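Local coordinates for protein G/U mismatch-specific DNA glycosylase (PDB 2C2Q) that belongs to the uracil-DNA glycosylase superfamily, DNA repair proteins built as an alpha/beta fold around a central, largely parallel sheet, at residues S36-R41 and Y45-E50; K87-S90 and L96-E99; G91-L96 and S122-S127. The protein carries 1 engineered substitution. All blocks are in the same frame, centred on the assembly; numbering follows the deposited sequence.

Interaction 1: S36-R41 and Y45-E50; sequences SGISAR and YYANPE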
loop_
_atom_site.group_PDB
_atom_site.type_symbol
_atom_site.label_atom_id
_atom_site.label_comp_id
_atom_site.label_asym_id
_atom_site.label_seq_id
_atom_site.Cartn_x
_atom_site.Cartn_y
_atom_site.Cartn_z
ATOM N N SER A 36 -10.731 3.111 -5.240
ATOM C CA SER A 36 -11.920 2.898 -6.099
ATOM C C SER A 36 -13.064 3.845 -5.711
ATOM O O SER A 36 -13.125 4.410 -4.600
ATOM C CB SER A 36 -12.436 1.415 -6.033
ATOM O OG SER A 36 -13.044 1.225 -4.752
ATOM N N GLY A 37 -14.064 3.973 -6.603
ATOM C CA GLY A 37 -15.258 4.750 -6.225
ATOM C C GLY A 37 -15.923 4.261 -4.999
ATOM O O GLY A 37 -16.333 5.028 -4.125
ATOM N N ILE A 38 -16.042 2.940 -4.873
ATOM C CA ILE A 38 -16.661 2.407 -3.679
ATOM C C ILE A 38 -15.835 2.773 -2.419
ATOM O O ILE A 38 -16.403 3.149 -1.391
ATOM C CB ILE A 38 -16.776 0.805 -3.829
ATOM C CG1 ILE A 38 -17.867 0.471 -4.889
ATOM C CG2 ILE A 38 -17.079 0.120 -2.478
ATOM C CD1 ILE A 38 -17.778 -1.080 -5.283
ATOM N N SER A 39 -14.513 2.642 -2.504
ATOM C CA SER A 39 -13.620 2.998 -1.378
ATOM C C SER A 39 -13.751 4.496 -0.978
ATOM O O SER A 39 -13.850 4.813 0.187
ATOM C CB SER A 39 -12.183 2.642 -1.717
ATOM O OG SER A 39 -12.077 1.201 -1.812
ATOM N N ALA A 40 -13.775 5.341 -1.984
ATOM C CA ALA A 40 -13.912 6.804 -1.772
ATOM C C ALA A 40 -15.263 7.112 -1.104
ATOM O O ALA A 40 -15.331 7.870 -0.154
ATOM C CB ALA A 40 -13.797 7.515 -3.056
ATOM N N ARG A 41 -16.351 6.520 -1.616
ATOM C CA ARG A 41 -17.666 6.718 -1.006
ATOM C C ARG A 41 -17.775 6.208 0.393
ATOM O O ARG A 41 -18.338 6.899 1.238
ATOM C CB ARG A 41 -18.755 6.121 -1.878
ATOM C CG ARG A 41 -18.858 6.901 -3.155
ATOM C CD ARG A 41 -20.122 6.624 -3.919
ATOM N NE ARG A 41 -20.338 5.188 -4.103
ATOM C CZ ARG A 41 -19.768 4.454 -5.054
ATOM N NH1 ARG A 41 -18.924 5.003 -5.927
ATOM N NH2 ARG A 41 -20.062 3.171 -5.136
ATOM N N TYR A 45 -10.504 1.814 2.640
ATOM C CA TYR A 45 -9.558 1.270 1.656
ATOM C C TYR A 45 -10.068 -0.073 1.220
ATOM O O TYR A 45 -10.602 -0.784 2.075
ATOM C CB TYR A 45 -8.166 1.110 2.270
ATOM C CG TYR A 45 -7.377 2.418 2.399
ATOM C CD1 TYR A 45 -6.344 2.746 1.495
ATOM C CD2 TYR A 45 -7.694 3.323 3.428
ATOM C CE1 TYR A 45 -5.601 3.982 1.658
ATOM C CE2 TYR A 45 -6.989 4.522 3.573
ATOM C CZ TYR A 45 -5.946 4.832 2.683
ATOM O OH TYR A 45 -5.217 6.008 2.849
ATOM N N TYR A 46 -9.799 -0.403 -0.048
ATOM C CA TYR A 46 -10.100 -1.720 -0.673
ATOM C C TYR A 46 -11.481 -2.188 -0.230
ATOM O O TYR A 46 -11.641 -3.336 0.290
ATOM C CB TYR A 46 -8.997 -2.722 -0.275
ATOM C CG TYR A 46 -7.628 -2.224 -0.634
ATOM C CD1 TYR A 46 -7.146 -2.271 -1.974
ATOM C CD2 TYR A 46 -6.805 -1.681 0.345
ATOM C CE1 TYR A 46 -5.892 -1.771 -2.294
ATOM C CE2 TYR A 46 -5.533 -1.181 0.052
ATOM C CZ TYR A 46 -5.065 -1.207 -1.278
ATOM O OH TYR A 46 -3.837 -0.721 -1.628
ATOM N N ALA A 47 -12.470 -1.284 -0.405
ATOM C CA ALA A 47 -13.817 -1.502 0.086
ATOM C C ALA A 47 -14.735 -2.282 -0.879
ATOM O O ALA A 47 -15.843 -2.671 -0.482
ATOM C CB ALA A 47 -14.493 -0.150 0.520
ATOM N N ASN A 48 -14.317 -2.446 -2.132
ATOM C CA ASN A 48 -15.073 -3.263 -3.096
ATOM C C ASN A 48 -15.075 -4.666 -2.516
ATOM O O ASN A 48 -14.034 -5.237 -2.198
ATOM C CB ASN A 48 -14.419 -3.235 -4.463
ATOM C CG ASN A 48 -15.125 -4.138 -5.471
ATOM O OD1 ASN A 48 -15.618 -5.209 -5.108
ATOM N ND2 ASN A 48 -15.174 -3.713 -6.712
ATOM N N PRO A 49 -16.266 -5.200 -2.296
ATOM C CA PRO A 49 -16.377 -6.450 -1.561
ATOM C C PRO A 49 -15.696 -7.630 -2.278
ATOM O O PRO A 49 -15.412 -8.612 -1.626
ATOM C CB PRO A 49 -17.886 -6.695 -1.491
ATOM C CG PRO A 49 -18.509 -5.380 -1.773
ATOM C CD PRO A 49 -17.572 -4.637 -2.710
ATOM N N GLU A 50 -15.443 -7.536 -3.585
ATOM C CA GLU A 50 -14.731 -8.599 -4.347
ATOM C C GLU A 50 -13.202 -8.370 -4.403
ATOM O O GLU A 50 -12.454 -9.166 -5.005
ATOM C CB GLU A 50 -15.285 -8.700 -5.758
ATOM C CG GLU A 50 -16.756 -9.088 -5.764
ATOM C CD GLU A 50 -17.276 -9.323 -7.162
ATOM O OE1 GLU A 50 -17.284 -8.360 -7.966
ATOM O OE2 GLU A 50 -17.671 -10.480 -7.462
HETATM O O HOH W 1 -11.838 -1.422 -3.705
#
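Ser39 OG takes the backbone N-H of Ala47 in a nearly straight hydrogen bond, Ala47 N to Ser39 OG 2.9 Å with 174° at the hydrogen. The hydroxyl stands beside its own backbone N, anti to the carbonyl carbon (chi1 -67°), and from there reaches across to the loop. The methyl of Ala47 lies against the same serine, its CB 3.6 Å from Ser39 OG. The preceding residue, Ile38, covers the backbone with its CG2 branch, 3.6 Å from Ala47 O, while its CD1 extends over the amide of Asn48, 4.0 Å from Asn48 ND2. Ser36 is the N-cap of helix 37-42: its OG accepts from Ser39 N, and a water joins this capping hydroxyl to the backbone of Asn48, lying 3.1 Å from Ser36 OG and accepting from Asn48 N. The first turn of a short helix is thus fastened to the loop that follows it in this uracil-DNA glycosylase-like fold. Asn48 in turn closes an Asx turn, Glu50 N donating to Asn48 OD1 at 2.8 Å. Farther out, Tyr46 stacks on Phe53 and bonds to Thr121, and the Tyr45 hydroxyl bonds to the carbonyl of Pro19.

Interaction 2: K87-S90 and L96-E99; sequences KRHS and LPGE
The imidazole of His89 meets the pyrrolidine ring of Pro97 at a slant, the two side chains crossing obliquely. Pro97 CG makes the closest approach, 3.5 Å from His89 CD2 and 3.8 Å from His89 NE2, so the proline touches the CD2-NE2 side of the imidazole. With CG anti to the carbonyl carbon (chi1 -60°), the imidazole of His89 is placed against the proline; CB, nearer the backbone, meets Leu96. The CD2 branch of Leu96 lies 3.9 Å from His89 CB and also reaches the backbone beyond it, 3.5 Å from Ser90 O. No hydrogen bond links the two segments, which meet through van der Waals contact. Glu99 OE2 stands 5.1 Å from His89 NE2, not in contact; if the histidine were protonated, the carboxylate would be expected to stabilise it modestly. Elsewhere His89 touches Ala100 and Leu96 packs on Ala34 and Trp101, while the neighbouring Arg88 forms salt bridges with Glu15 and Glu105. Both segments belong to the long connection between strand 80-84 and helix 103-113, and the contact is a surface one that brings two parts of this loop together in the alpha/beta fold of the uracil-DNA glycosylase superfamily.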
loop_
_atom_site.group_PDB
_atom_site.type_symbol
_atom_site.label_atom_id
_atom_site.label_comp_id
_atom_site.label_asym_id
_atom_site.label_seq_id
_atom_site.Cartn_x
_atom_site.Cartn_y
_atom_site.Cartn_z
ATOM N N LYS A 87 -4.303 10.588 -4.171
ATOM C CA LYS A 87 -5.101 10.746 -2.961
ATOM C C LYS A 87 -6.370 11.630 -3.132
ATOM O O LYS A 87 -7.224 11.646 -2.279
ATOM C CB LYS A 87 -4.234 11.355 -1.879
ATOM C CG LYS A 87 -3.204 10.392 -1.292
ATOM C CD LYS A 87 -3.840 9.139 -0.589
ATOM C CE LYS A 87 -4.820 9.543 0.500
ATOM N NZ LYS A 87 -5.175 8.408 1.444
ATOM N N ARG A 88 -6.377 12.437 -4.195
ATOM C CA ARG A 88 -7.450 13.414 -4.428
ATOM C C ARG A 88 -8.431 13.015 -5.523
ATOM O O ARG A 88 -9.333 13.820 -5.856
ATOM C CB ARG A 88 -6.801 14.762 -4.838
ATOM C CG ARG A 88 -5.878 15.344 -3.726
ATOM C CD ARG A 88 -5.333 16.760 -4.052
ATOM N NE ARG A 88 -4.522 17.320 -2.963
ATOM C CZ ARG A 88 -3.261 16.937 -2.695
ATOM N NH1 ARG A 88 -2.669 15.978 -3.405
ATOM N NH2 ARG A 88 -2.585 17.527 -1.707
ATOM N N HIS A 89 -8.253 11.818 -6.108
ATOM C CA HIS A 89 -9.114 11.345 -7.170
ATOM C C HIS A 89 -9.387 9.862 -6.909
ATOM O O HIS A 89 -8.580 9.176 -6.292
ATOM C CB HIS A 89 -8.410 11.460 -8.541
ATOM C CG HIS A 89 -8.012 12.867 -8.920
ATOM N ND1 HIS A 89 -6.874 13.482 -8.435
ATOM C CD2 HIS A 89 -8.611 13.772 -9.739
ATOM C CE1 HIS A 89 -6.782 14.706 -8.947
ATOM N NE2 HIS A 89 -7.832 14.909 -9.734
ATOM N N SER A 90 -10.517 9.380 -7.437
ATOM C CA SER A 90 -10.867 7.984 -7.320
ATOM C C SER A 90 -11.189 7.416 -8.679
ATOM O O SER A 90 -11.475 8.162 -9.640
ATOM C CB SER A 90 -12.052 7.832 -6.366
ATOM O OG SER A 90 -13.277 8.370 -6.901
ATOM N N LEU A 96 -7.876 7.841 -14.489
ATOM C CA LEU A 96 -7.514 8.954 -13.637
ATOM C C LEU A 96 -6.910 10.050 -14.513
ATOM O O LEU A 96 -6.167 9.714 -15.415
ATOM C CB LEU A 96 -6.468 8.494 -12.606
ATOM C CG LEU A 96 -6.998 7.590 -11.454
ATOM C CD1 LEU A 96 -5.857 7.211 -10.518
ATOM C CD2 LEU A 96 -8.142 8.210 -10.647
ATOM N N PRO A 97 -7.180 11.319 -14.225
ATOM C CA PRO A 97 -6.479 12.434 -14.919
ATOM C C PRO A 97 -4.988 12.370 -14.551
ATOM O O PRO A 97 -4.670 11.939 -13.469
ATOM C CB PRO A 97 -7.095 13.705 -14.326
ATOM C CG PRO A 97 -7.944 13.306 -13.179
ATOM C CD PRO A 97 -8.071 11.787 -13.146
ATOM N N GLY A 98 -4.110 12.819 -15.438
ATOM C CA GLY A 98 -2.665 12.691 -15.221
ATOM C C GLY A 98 -2.201 13.338 -13.931
ATOM O O GLY A 98 -1.339 12.812 -13.246
ATOM N N GLU A 99 -2.774 14.472 -13.579
ATOM C CA GLU A 99 -2.388 15.194 -12.372
ATOM C C GLU A 99 -2.762 14.445 -11.068
ATOM O O GLU A 99 -2.370 14.836 -9.990
ATOM C CB GLU A 99 -3.008 16.605 -12.378
ATOM C CG GLU A 99 -4.520 16.623 -12.439
ATOM C CD GLU A 99 -5.104 16.668 -13.867
ATOM O OE1 GLU A 99 -4.512 16.155 -14.881
ATOM O OE2 GLU A 99 -6.204 17.222 -13.962
#

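Interaction 3: G91-L96 and S122-S127; sequences GVAAAL and SKRGAS. Engineered in segment 91-96: Ala93 (natural residue Asp).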
loop_
_atom_site.group_PDB
_atom_site.type_symbol
_atom_site.label_atom_id
_atom_site.label_comp_id
_atom_site.label_asym_id
_atom_site.label_seq_id
_atom_site.Cartn_x
_atom_site.Cartn_y
_atom_site.Cartn_z
ATOM N N GLY A 91 -11.171 6.094 -8.752
ATOM C CA GLY A 91 -11.594 5.381 -9.953
ATOM C C GLY A 91 -10.486 4.443 -10.373
ATOM O O GLY A 91 -9.506 4.225 -9.613
ATOM N N VAL A 92 -10.610 3.881 -11.568
ATOM C CA VAL A 92 -9.594 2.970 -12.052
ATOM C C VAL A 92 -8.406 3.736 -12.594
ATOM O O VAL A 92 -8.574 4.877 -13.113
ATOM C CB VAL A 92 -10.180 1.975 -13.105
ATOM C CG1 VAL A 92 -11.467 1.407 -12.539
ATOM C CG2 VAL A 92 -10.467 2.652 -14.456
ATOM N N ALA A 93 -7.204 3.165 -12.416
ATOM C CA ALA A 93 -5.959 3.801 -12.905
ATOM C C ALA A 93 -6.060 4.406 -14.281
ATOM O O ALA A 93 -5.677 5.566 -14.469
ATOM C CB ALA A 93 -4.763 2.814 -12.861
ATOM N N ALA A 94 -6.571 3.639 -15.254
ATOM C CA ALA A 94 -6.655 4.112 -16.643
ATOM C C ALA A 94 -7.491 5.356 -16.838
ATOM O O ALA A 94 -7.307 6.070 -17.834
ATOM C CB ALA A 94 -7.175 3.023 -17.556
ATOM N N ALA A 95 -8.414 5.610 -15.930
ATOM C CA ALA A 95 -9.365 6.697 -16.069
ATOM C C ALA A 95 -8.922 7.955 -15.319
ATOM O O ALA A 95 -9.512 9.008 -15.475
ATOM C CB ALA A 95 -10.711 6.252 -15.589
ATOM N N LEU A 96 -7.876 7.841 -14.489
ATOM C CA LEU A 96 -7.514 8.954 -13.637
ATOM C C LEU A 96 -6.910 10.050 -14.513
ATOM O O LEU A 96 -6.167 9.714 -15.415
ATOM C CB LEU A 96 -6.468 8.494 -12.606
ATOM C CG LEU A 96 -6.998 7.590 -11.454
ATOM C CD1 LEU A 96 -5.857 7.211 -10.518
ATOM C CD2 LEU A 96 -8.142 8.210 -10.647
ATOM N N SER A 122 0.017 -2.933 -6.319
ATOM C CA SER A 122 -0.107 -3.267 -7.748
ATOM C C SER A 122 1.140 -2.809 -8.492
ATOM O O SER A 122 1.847 -1.893 -8.079
ATOM C CB SER A 122 -1.350 -2.604 -8.364
ATOM O OG SER A 122 -1.196 -1.184 -8.296
ATOM N N LYS A 123 1.438 -3.463 -9.609
ATOM C CA LYS A 123 2.462 -2.908 -10.495
ATOM C C LYS A 123 2.282 -1.446 -10.907
ATOM O O LYS A 123 3.244 -0.695 -10.902
ATOM C CB LYS A 123 2.568 -3.797 -11.734
ATOM C CG LYS A 123 3.039 -5.167 -11.369
ATOM C CD LYS A 123 3.827 -5.707 -12.580
ATOM C CE LYS A 123 4.231 -7.136 -12.326
ATOM N NZ LYS A 123 4.992 -7.621 -13.532
ATOM N N ARG A 124 1.052 -1.030 -11.238
ATOM C CA ARG A 124 0.823 0.319 -11.679
ATOM C C ARG A 124 1.250 1.408 -10.687
ATOM O O ARG A 124 1.863 2.402 -11.077
ATOM C CB ARG A 124 -0.675 0.492 -11.998
ATOM C CG ARG A 124 -1.008 1.892 -12.568
ATOM C CD ARG A 124 -0.237 2.215 -13.858
ATOM N NE ARG A 124 -0.481 3.600 -14.354
ATOM C CZ ARG A 124 -1.440 3.963 -15.232
ATOM N NH1 ARG A 124 -2.317 3.069 -15.677
ATOM N NH2 ARG A 124 -1.552 5.233 -15.619
ATOM N N GLY A 125 0.900 1.241 -9.424
ATOM C CA GLY A 125 1.350 2.167 -8.401
ATOM C C GLY A 125 2.875 2.203 -8.335
ATOM O O GLY A 125 3.454 3.287 -8.289
ATOM N N ALA A 126 3.517 1.031 -8.355
ATOM C CA ALA A 126 4.982 0.942 -8.282
ATOM C C ALA A 126 5.588 1.635 -9.526
ATOM O O ALA A 126 6.512 2.435 -9.428
ATOM C CB ALA A 126 5.438 -0.522 -8.182
ATOM N N SER A 127 4.969 1.401 -10.680
ATOM C CA SER A 127 5.441 1.953 -11.965
ATOM C C SER A 127 5.311 3.474 -12.010
ATOM O O SER A 127 6.244 4.142 -12.424
ATOM C CB SER A 127 4.740 1.257 -13.163
ATOM O OG SER A 127 4.900 2.020 -14.356
HETATM O O HOH W 2 -3.997 6.667 -16.331
#
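Arg124 turns one face of its guanidinium to the methyl of Ala93, CB of Ala93 lying 3.7 Å from Arg124 NH1. The same methyl also meets the aliphatic part of the arginine, Ala93 CB to Arg124 CG 3.9 Å, so one methyl carbon touches the chain at CG and again at the guanidinium. The bend responsible is at chi2 (59°): CG leaves anti to the backbone N, and the chain then folds so that the guanidinium returns to the methyl. Ala93 is an engineered residue, aspartate in the natural sequence, and the contact describes the altered protein alone. A water adds a polar link alongside, donating to Ala93 O at 2.7 Å and accepting from Arg124 NH2 at 2.9 Å. The contact joins a short 3-10 turn, residues 93-95, in the loop after strand 80-84 to the first turn of helix 123-130, whose N-cap is Ser122 and which follows strand 117-120 of the central sheet in this uracil-DNA glycosylase-type fold. Within the loop, Ala95 N bonds to Val92 O at 2.9 Å and Leu96 N to Ala93 O at 3.2 Å, which gives Ala93 O a backbone donor as well as the water. Arg124 is held from its own side too, for its NE forms a salt bridge with Glu128 one turn further along, and its side chain touches Trp101. Behind it the helix faces the sheet, where Lys123 and Ala126 rest on Val156 of strand 153-156.

In the fold
Interactions 2 and 3 share Leu96 and have centres about 10 Å apart: the loop after strand 80-84 folds on itself in interaction 2, and its 91-96 portion also meets helix 123-130 in interaction 3. Interaction 1 comes earlier in the chain, its centre about 15 Å from each of the others. It touches interaction 2 directly, Ala40 CB lying 3.8 Å from Ser90 CB and Tyr45 OH 2.8 Å from Lys87 NZ, but approaches interaction 3 only to about 4 Å between nearest atoms. An acetate ion bound about 3 Å from the Tyr45 side chain, probably from the crystallisation liquor, lies beside interaction 1.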